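Local coordinates for SusD homolog (PDB 3SGH), which probably binds glycans at the cell surface as a SusD-like outer-membrane lipoprotein, helping to deliver them for uptake, at residues G59-N67 against P439-T450. Sequence-based numbering, arbitrary orientation.
Sequences GKNIFAYYN and PATESMNADCNT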
loop_
_atom_site.group_PDB
_atom_site.type_symbol
_atom_site.label_atom_id
_atom_site.label_comp_id
_atom_site.label_asym_id
_atom_site.label_seq_id
_atom_site.Cartn_x
_atom_site.Cartn_y
_atom_site.Cartn_z
ATOM N N GLY A 59 -12.373 3.854 -22.689
ATOM C CA GLY A 59 -13.437 4.640 -22.043
ATOM C C GLY A 59 -13.498 4.346 -20.548
ATOM O O GLY A 59 -12.503 4.468 -19.872
ATOM N N LYS A 60 -14.655 3.942 -20.041
ATOM C CA LYS A 60 -14.842 3.646 -18.625
ATOM C C LYS A 60 -14.606 2.167 -18.239
ATOM O O LYS A 60 -14.811 1.794 -17.085
ATOM C CB LYS A 60 -16.233 4.085 -18.183
ATOM C CG LYS A 60 -16.397 5.583 -18.312
ATOM C CD LYS A 60 -17.739 6.107 -17.716
ATOM C CE LYS A 60 -17.854 7.620 -17.834
ATOM N NZ LYS A 60 -19.180 8.080 -17.411
ATOM N N ASN A 61 -14.198 1.348 -19.208
ATOM C CA ASN A 61 -13.838 -0.056 -18.915
ATOM C C ASN A 61 -12.376 -0.124 -18.514
ATOM O O ASN A 61 -11.515 -0.667 -19.214
ATOM C CB ASN A 61 -14.189 -0.968 -20.083
ATOM C CG ASN A 61 -15.679 -1.163 -20.185
ATOM O OD1 ASN A 61 -16.305 -1.575 -19.211
ATOM N ND2 ASN A 61 -16.275 -0.784 -21.328
ATOM N N ILE A 62 -12.151 0.398 -17.324
ATOM C CA ILE A 62 -10.811 0.562 -16.734
ATOM C C ILE A 62 -10.911 0.396 -15.243
ATOM O O ILE A 62 -12.035 0.330 -14.692
ATOM C CB ILE A 62 -10.160 1.950 -17.092
ATOM C CG1 ILE A 62 -11.027 3.118 -16.622
ATOM C CG2 ILE A 62 -9.832 2.061 -18.632
ATOM C CD1 ILE A 62 -10.473 4.504 -16.951
ATOM N N PHE A 63 -9.773 0.283 -14.563
ATOM C CA PHE A 63 -9.770 0.052 -13.116
ATOM C C PHE A 63 -10.629 1.062 -12.363
ATOM O O PHE A 63 -11.275 0.716 -11.391
ATOM C CB PHE A 63 -8.326 0.131 -12.542
ATOM C CG PHE A 63 -7.623 -1.200 -12.432
ATOM C CD1 PHE A 63 -8.156 -2.223 -11.669
ATOM C CD2 PHE A 63 -6.422 -1.421 -13.085
ATOM C CE1 PHE A 63 -7.496 -3.446 -11.547
ATOM C CE2 PHE A 63 -5.770 -2.620 -12.933
ATOM C CZ PHE A 63 -6.321 -3.634 -12.183
ATOM N N ALA A 64 -10.595 2.323 -12.788
ATOM C CA ALA A 64 -11.212 3.393 -11.964
ATOM C C ALA A 64 -12.686 3.179 -11.764
ATOM O O ALA A 64 -13.242 3.658 -10.773
ATOM C CB ALA A 64 -10.952 4.793 -12.567
ATOM N N TYR A 65 -13.324 2.485 -12.718
ATOM C CA TYR A 65 -14.759 2.166 -12.611
ATOM C C TYR A 65 -14.984 0.652 -12.355
ATOM O O TYR A 65 -16.080 0.100 -12.594
ATOM C CB TYR A 65 -15.500 2.627 -13.872
ATOM C CG TYR A 65 -15.228 4.048 -14.333
ATOM C CD1 TYR A 65 -14.145 4.347 -15.127
ATOM C CD2 TYR A 65 -16.113 5.098 -14.024
ATOM C CE1 TYR A 65 -13.937 5.617 -15.622
ATOM C CE2 TYR A 65 -15.913 6.348 -14.467
ATOM C CZ TYR A 65 -14.816 6.637 -15.290
ATOM O OH TYR A 65 -14.586 7.903 -15.801
ATOM N N TYR A 66 -13.917 -0.007 -11.906
ATOM C CA TYR A 66 -13.955 -1.368 -11.415
ATOM C C TYR A 66 -14.141 -2.380 -12.512
ATOM O O TYR A 66 -14.646 -3.425 -12.255
ATOM C CB TYR A 66 -15.067 -1.552 -10.366
ATOM C CG TYR A 66 -15.186 -0.427 -9.346
ATOM C CD1 TYR A 66 -14.070 0.181 -8.775
ATOM C CD2 TYR A 66 -16.432 0.047 -8.978
ATOM C CE1 TYR A 66 -14.222 1.234 -7.864
ATOM C CE2 TYR A 66 -16.576 1.088 -8.067
ATOM C CZ TYR A 66 -15.489 1.660 -7.500
ATOM O OH TYR A 66 -15.676 2.721 -6.615
ATOM N N ASN A 67 -13.722 -2.064 -13.738
ATOM C CA ASN A 67 -13.910 -3.010 -14.828
ATOM C C ASN A 67 -12.719 -3.023 -15.803
ATOM O O ASN A 67 -12.865 -2.850 -17.025
ATOM C CB ASN A 67 -15.211 -2.714 -15.563
ATOM C CG ASN A 67 -15.741 -3.906 -16.298
ATOM O OD1 ASN A 67 -15.852 -4.985 -15.723
ATOM N ND2 ASN A 67 -16.080 -3.732 -17.587
ATOM N N PRO A 439 -15.483 6.732 -3.883
ATOM C CA PRO A 439 -15.678 5.719 -4.940
ATOM C C PRO A 439 -15.757 6.387 -6.300
ATOM O O PRO A 439 -15.853 7.613 -6.389
ATOM C CB PRO A 439 -17.040 5.141 -4.600
ATOM C CG PRO A 439 -17.791 6.310 -4.031
ATOM C CD PRO A 439 -16.748 7.037 -3.181
ATOM N N ALA A 440 -15.748 5.584 -7.355
ATOM C CA ALA A 440 -16.047 6.024 -8.691
ATOM C C ALA A 440 -17.429 6.694 -8.717
ATOM O O ALA A 440 -18.313 6.360 -7.899
ATOM C CB ALA A 440 -16.012 4.813 -9.640
ATOM N N THR A 441 -17.636 7.580 -9.690
ATOM C CA THR A 441 -18.962 8.119 -9.956
ATOM C C THR A 441 -19.957 7.002 -10.339
ATOM O O THR A 441 -21.166 7.116 -10.091
ATOM C CB THR A 441 -18.957 9.227 -11.037
ATOM O OG1 THR A 441 -18.386 8.702 -12.258
ATOM C CG2 THR A 441 -18.196 10.469 -10.524
ATOM N N GLU A 442 -19.476 5.937 -10.964
ATOM C CA GLU A 442 -20.325 4.797 -11.281
ATOM C C GLU A 442 -19.461 3.551 -11.371
ATOM O O GLU A 442 -18.275 3.645 -11.679
ATOM C CB GLU A 442 -21.062 4.994 -12.608
ATOM C CG GLU A 442 -20.170 4.905 -13.819
ATOM C CD GLU A 442 -20.900 5.243 -15.126
ATOM O OE1 GLU A 442 -21.281 4.315 -15.873
ATOM O OE2 GLU A 442 -21.086 6.435 -15.390
ATOM N N SER A 443 -20.080 2.400 -11.160
ATOM C CA SER A 443 -19.445 1.140 -11.421
ATOM C C SER A 443 -19.820 0.656 -12.807
ATOM O O SER A 443 -20.987 0.644 -13.186
ATOM C CB SER A 443 -19.844 0.089 -10.385
ATOM O OG SER A 443 -19.371 -1.199 -10.767
HETATM N N MSE A 444 -18.812 0.182 -13.515
HETATM C CA MSE A 444 -18.969 -0.456 -14.833
HETATM C C MSE A 444 -18.906 -2.000 -14.756
HETATM O O MSE A 444 -18.805 -2.706 -15.793
HETATM C CB MSE A 444 -17.916 0.088 -15.790
HETATM C CG MSE A 444 -18.040 1.542 -16.143
HETATM SE SE MSE A 444 -19.541 1.789 -17.344
HETATM C CE MSE A 444 -18.724 1.070 -18.921
ATOM N N ASN A 445 -18.999 -2.518 -13.522
ATOM C CA ASN A 445 -18.936 -3.951 -13.238
ATOM C C ASN A 445 -20.183 -4.331 -12.456
ATOM O O ASN A 445 -20.474 -3.756 -11.419
ATOM C CB ASN A 445 -17.688 -4.248 -12.407
ATOM C CG ASN A 445 -17.425 -5.739 -12.216
ATOM O OD1 ASN A 445 -18.008 -6.386 -11.352
ATOM N ND2 ASN A 445 -16.520 -6.273 -12.994
ATOM N N ALA A 446 -20.888 -5.345 -12.940
ATOM C CA ALA A 446 -22.111 -5.794 -12.303
ATOM C C ALA A 446 -21.917 -6.383 -10.920
ATOM O O ALA A 446 -22.871 -6.458 -10.144
ATOM C CB ALA A 446 -22.797 -6.822 -13.197
ATOM N N ASP A 447 -20.709 -6.823 -10.601
ATOM C CA ASP A 447 -20.443 -7.389 -9.297
ATOM C C ASP A 447 -19.927 -6.401 -8.252
ATOM O O ASP A 447 -19.744 -6.787 -7.083
ATOM C CB ASP A 447 -19.458 -8.539 -9.403
ATOM C CG ASP A 447 -20.006 -9.732 -10.157
ATOM O OD1 ASP A 447 -21.231 -9.840 -10.340
ATOM O OD2 ASP A 447 -19.191 -10.569 -10.589
ATOM N N CYS A 448 -19.691 -5.148 -8.649
ATOM C CA CYS A 448 -19.184 -4.120 -7.710
ATOM C C CYS A 448 -20.132 -2.943 -7.664
ATOM O O CYS A 448 -20.702 -2.551 -8.697
ATOM C CB CYS A 448 -17.834 -3.578 -8.173
ATOM S SG CYS A 448 -16.523 -4.832 -8.361
ATOM N N ASN A 449 -20.337 -2.425 -6.471
ATOM C CA ASN A 449 -21.136 -1.199 -6.264
ATOM C C ASN A 449 -20.251 -0.073 -5.759
ATOM O O ASN A 449 -19.140 -0.309 -5.269
ATOM C CB ASN A 449 -22.290 -1.458 -5.288
ATOM C CG ASN A 449 -21.807 -2.012 -3.919
ATOM O OD1 ASN A 449 -21.147 -1.332 -3.159
ATOM N ND2 ASN A 449 -22.145 -3.269 -3.624
ATOM N N THR A 450 -20.705 1.169 -5.882
ATOM C CA THR A 450 -19.883 2.282 -5.408
ATOM C C THR A 450 -19.793 2.370 -3.859
ATOM O O THR A 450 -18.873 2.981 -3.338
ATOM C CB THR A 450 -20.409 3.605 -5.980
ATOM O OG1 THR A 450 -21.787 3.725 -5.613
ATOM C CG2 THR A 450 -20.263 3.624 -7.521
HETATM O O HOH W 1 -20.072 8.434 -14.409
HETATM O O HOH W 2 -19.073 -2.386 -18.547
#
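Two loops of the helical SusD-like fold meet here: the loop 59-67, which leads into helix 70-73, packs Tyr66 into the bend of 439-450, which doubles back through a type I beta turn, Asn445 to Cys448. Tyr66 reaches between the 440-443 and 448-450 limbs of this loop. Its OH accepts a hydrogen bond from Ala440 N at 3.0 Å, while Ala440 CB lies 3.8 Å from Tyr66 CZ, Ser443 OG sits at the ring edge in its plane, and Cys448 CB meets CD2 obliquely. Beside it the backbones are joined by a nearly straight bond, Met444 N to Tyr65 O at 2.9 Å (169°).

Met444, present as selenomethionine and bent at chi2 and chi3, runs alongside Tyr65 with CG 3.6 Å from Tyr65 CB, then brings its CE methyl against the amide of Asn61. Lys60 CG rests over one face of the Tyr65 ring, toward its rim, and the ring turns its edge to Glu442 O; its hydroxyl bonds outside the pair, to Ser289 O. Extended past that ring, Lys60 carries NZ to 3.2 Å from Glu442 OE2, a salt bridge approached from above the carboxylate plane, and NZ also binds Ala290 O. A water links NZ and Thr441 OG1, which has a further bond to Gly288 O.

At the other end two asparagine amides cross, their planes 65° apart. With CG anti to the backbone N (chi1 -157°), the Asn67 amide is set beside Met444 O, between Asn61 and Asn445: it gives ND2 to Asn61 OD1 and receives Asn445 ND2 on Asn67 OD1 at 3.1 Å; a second water bridges Asn61 OD1 to Met444 O.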